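PDB 5MIY: E3 ubiquitin ligase RavN from Legionella pneumophila, which promotes the attachment of ubiquitin to proteins as a Legionella effector, probably acting on targets in the infected host cell. Local coordinates for residues 29-34 and 52-57. Numbering follows the deposited sequence.
With SO4 (sulfate ion), chain F.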
ATOM      1  N   VAL A  29       3.704  -4.858  -2.061  1.00 46.50           N
ATOM      2  CA  VAL A  29       3.261  -5.708  -3.157  1.00 49.30           C
ATOM      3  C   VAL A  29       4.491  -6.174  -3.929  1.00 55.52           C
ATOM      4  O   VAL A  29       5.558  -5.556  -3.885  1.00 57.08           O
ATOM      5  CB  VAL A  29       2.250  -5.014  -4.100  1.00 46.73           C
ATOM      6  CG1 VAL A  29       1.016  -4.541  -3.320  1.00 42.09           C
ATOM      7  CG2 VAL A  29       2.903  -3.864  -4.854  1.00 45.27           C
ATOM      8  N   LYS A  30       4.329  -7.298  -4.624  1.00 57.29           N
ATOM      9  CA  LYS A  30       5.376  -7.888  -5.450  1.00 58.77           C
ATOM     10  C   LYS A  30       5.140  -7.481  -6.900  1.00 61.84           C
ATOM     11  O   LYS A  30       4.043  -7.678  -7.425  1.00 63.65           O
ATOM     12  CB  LYS A  30       5.362  -9.415  -5.316  1.00 60.22           C
ATOM     13  CG  LYS A  30       6.525 -10.160  -5.984  1.00 63.28           C
ATOM     14  CD  LYS A  30       6.559 -11.621  -5.523  1.00 65.70           C
ATOM     15  CE  LYS A  30       7.777 -12.375  -6.046  1.00 68.03           C
ATOM     16  NZ  LYS A  30       7.918 -13.708  -5.393  1.00 68.94           N
ATOM     17  N   ILE A  31       6.154  -6.899  -7.538  1.00 63.39           N
ATOM     18  CA  ILE A  31       6.036  -6.464  -8.926  1.00 66.96           C
ATOM     19  C   ILE A  31       6.957  -7.229  -9.860  1.00 72.52           C
ATOM     20  O   ILE A  31       6.973  -6.950 -11.064  1.00 71.74           O
ATOM     21  CB  ILE A  31       6.274  -4.947  -9.072  1.00 65.73           C
ATOM     22  CG1 ILE A  31       7.742  -4.609  -8.821  1.00 65.80           C
ATOM     23  CG2 ILE A  31       5.358  -4.160  -8.133  1.00 65.38           C
ATOM     24  CD1 ILE A  31       8.113  -3.215  -9.267  1.00 65.04           C
ATOM     25  N   GLY A  32       7.714  -8.189  -9.347  1.00 76.60           N
ATOM     26  CA  GLY A  32       8.599  -8.997 -10.165  1.00 82.30           C
ATOM     27  C   GLY A  32       9.348  -9.954  -9.268  1.00 87.71           C
ATOM     28  O   GLY A  32       9.146  -9.985  -8.049  1.00 89.71           O
ATOM     29  N   ASP A  33      10.220 -10.747  -9.882  1.00 88.07           N
ATOM     30  CA  ASP A  33      11.052 -11.636  -9.087  1.00 88.69           C
ATOM     31  C   ASP A  33      12.071 -10.816  -8.308  1.00 84.42           C
ATOM     32  O   ASP A  33      12.773  -9.976  -8.880  1.00 82.19           O
ATOM     33  CB  ASP A  33      11.756 -12.663  -9.966  1.00 95.72           C
ATOM     34  CG  ASP A  33      12.443 -13.736  -9.149  1.00102.69           C
ATOM     35  OD1 ASP A  33      11.732 -14.490  -8.449  1.00102.98           O
ATOM     36  OD2 ASP A  33      13.689 -13.812  -9.188  1.00105.18           O
ATOM     37  N   ASN A  34      12.133 -11.049  -6.994  1.00 82.54           N
ATOM     38  CA  ASN A  34      13.007 -10.298  -6.085  1.00 84.04           C
ATOM     39  C   ASN A  34      12.788  -8.786  -6.195  1.00 81.98           C
ATOM     40  O   ASN A  34      13.695  -7.992  -5.931  1.00 79.56           O
ATOM     41  CB  ASN A  34      14.480 -10.652  -6.321  1.00 86.71           C
ATOM     42  CG  ASN A  34      15.372 -10.275  -5.148  1.00 88.34           C
ATOM     43  OD1 ASN A  34      15.034 -10.521  -3.989  1.00 89.76           O
ATOM     44  ND2 ASN A  34      16.514  -9.666  -5.445  1.00 88.31           N
ATOM     45  N   PRO A  52      -4.088   0.211  -5.981  1.00 41.75           N
ATOM     46  CA  PRO A  52      -4.374   1.206  -7.036  1.00 44.06           C
ATOM     47  C   PRO A  52      -3.336   1.323  -8.155  1.00 49.21           C
ATOM     48  O   PRO A  52      -3.722   1.371  -9.329  1.00 53.73           O
ATOM     49  CB  PRO A  52      -4.500   2.508  -6.231  1.00 42.73           C
ATOM     50  CG  PRO A  52      -5.077   2.063  -4.928  1.00 39.51           C
ATOM     51  CD  PRO A  52      -4.404   0.726  -4.636  1.00 38.35           C
ATOM     52  N   THR A  53      -2.037   1.381  -7.842  1.00 50.50           N
ATOM     53  CA  THR A  53      -1.052   1.673  -8.883  1.00 48.76           C
ATOM     54  C   THR A  53      -0.551   0.438  -9.628  1.00 51.60           C
ATOM     55  O   THR A  53      -0.085   0.568 -10.766  1.00 55.88           O
ATOM     56  CB  THR A  53       0.153   2.424  -8.300  1.00 49.74           C
ATOM     57  OG1 THR A  53       0.803   1.619  -7.307  1.00 53.18           O
ATOM     58  CG2 THR A  53      -0.285   3.750  -7.680  1.00 45.41           C
ATOM     59  N   THR A  54      -0.613  -0.754  -9.034  1.00 51.64           N
ATOM     60  CA  THR A  54      -0.133  -1.957  -9.706  1.00 52.78           C
ATOM     61  C   THR A  54      -1.231  -2.961 -10.011  1.00 55.53           C
ATOM     62  O   THR A  54      -0.988  -3.902 -10.778  1.00 58.38           O
ATOM     63  CB  THR A  54       0.946  -2.668  -8.870  1.00 52.52           C
ATOM     64  OG1 THR A  54       0.347  -3.261  -7.708  1.00 51.29           O
ATOM     65  CG2 THR A  54       2.061  -1.704  -8.454  1.00 51.28           C
ATOM     66  N   HIS A  55      -2.418  -2.798  -9.422  1.00 54.37           N
ATOM     67  CA  HIS A  55      -3.517  -3.757  -9.500  1.00 53.58           C
ATOM     68  C   HIS A  55      -3.129  -5.126  -8.949  1.00 51.31           C
ATOM     69  O   HIS A  55      -3.761  -6.135  -9.279  1.00 51.04           O
ATOM     70  CB  HIS A  55      -4.058  -3.863 -10.931  1.00 55.94           C
ATOM     71  CG  HIS A  55      -4.779  -2.629 -11.382  1.00 63.29           C
ATOM     72  ND1 HIS A  55      -5.141  -2.408 -12.694  1.00 69.76           N
ATOM     73  CD2 HIS A  55      -5.205  -1.547 -10.688  1.00 65.79           C
ATOM     74  CE1 HIS A  55      -5.761  -1.244 -12.787  1.00 71.64           C
ATOM     75  NE2 HIS A  55      -5.811  -0.701 -11.583  1.00 70.66           N
ATOM     76  N   ALA A  56      -2.101  -5.182  -8.105  1.00 48.98           N
ATOM     77  CA  ALA A  56      -1.785  -6.416  -7.404  1.00 45.95           C
ATOM     78  C   ALA A  56      -2.931  -6.791  -6.469  1.00 48.26           C
ATOM     79  O   ALA A  56      -3.509  -5.937  -5.790  1.00 47.88           O
ATOM     80  CB  ALA A  56      -0.477  -6.272  -6.619  1.00 45.18           C
ATOM     81  N   GLU A  57      -3.273  -8.079  -6.448  1.00 45.68           N
ATOM     82  CA  GLU A  57      -4.334  -8.555  -5.571  1.00 46.64           C
ATOM     83  C   GLU A  57      -3.812  -9.070  -4.240  1.00 48.34           C
ATOM     84  O   GLU A  57      -4.592  -9.191  -3.289  1.00 52.39           O
ATOM     85  CB  GLU A  57      -5.149  -9.651  -6.269  1.00 50.89           C
ATOM     86  CG  GLU A  57      -5.944  -9.133  -7.447  1.00 54.75           C
ATOM     87  CD  GLU A  57      -6.956 -10.132  -7.961  1.00 61.44           C
ATOM     88  OE1 GLU A  57      -7.659 -10.763  -7.140  1.00 63.86           O
ATOM     89  OE2 GLU A  57      -7.046 -10.283  -9.193  1.00 64.96           O
TER
HETATM   90  S   SO4 F 203      -1.135 -10.692  -7.799  0.84 90.09           S
HETATM   91  O1  SO4 F 203      -2.352  -9.949  -8.106  0.84 89.14           O
HETATM   92  O2  SO4 F 203      -0.225 -10.616  -8.939  0.84 90.44           O
HETATM   93  O3  SO4 F 203      -1.472 -12.092  -7.542  0.84 90.85           O
HETATM   94  O4  SO4 F 203      -0.489 -10.118  -6.621  0.84 87.42           O
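Val29 and Thr54 meet through branches set by their first torsions: Val29 holds CG2 between its backbone N and carbonyl carbon, with CG1 beside the N (chi1 -58°), and Thr54 likewise tucks OG1 between N and carbonyl carbon (chi1 71°), leaving its methyl on the N side. The two side chains run past each other in opposite directions, Val29 CG2 coming to 3.9 Å from Thr54 OG1. Ala56 fills the neighbouring position, where its CB lies 3.9 Å from Val29 CB and almost as close to CG1, so the methyl rests against the stem of the valine as well as one branch. Farther along strand 25-32, Ile31 crosses Thr54 at about a right angle and meets it methyl to methyl, CG2 to CG2, at 4.1 Å. The methyl of Thr54 thus reaches Ile31, while the oxygen is its nearest atom to Val29.

That oxygen is engaged within its own loop. Ala56 N donates to Thr54 OG1 over 3.1 Å (155° at the hydrogen), closing an ST turn, and OG1 is also hydrogen-bonded to Asp51 OD2. Beyond the turn, Glu57 N gives a nearly straight 2.7 Å bond to O1 of a sulfate, probably from the crystallisation liquor, which Lys58 N also binds.

The contact lays the loop between strands 35-41 and 58-61 against side chains near the end of strand 25-32, the inner strand between those two in the sheet; Val29 is additionally covered by Lys39 and Tyr59. Across the two segments the joint is therefore a small van der Waals patch of methyl and methine carbon that also takes in the hydroxyl oxygen of Thr54, whose bonds to Ala56 N and Asp51 probably help to hold the turn that presents it.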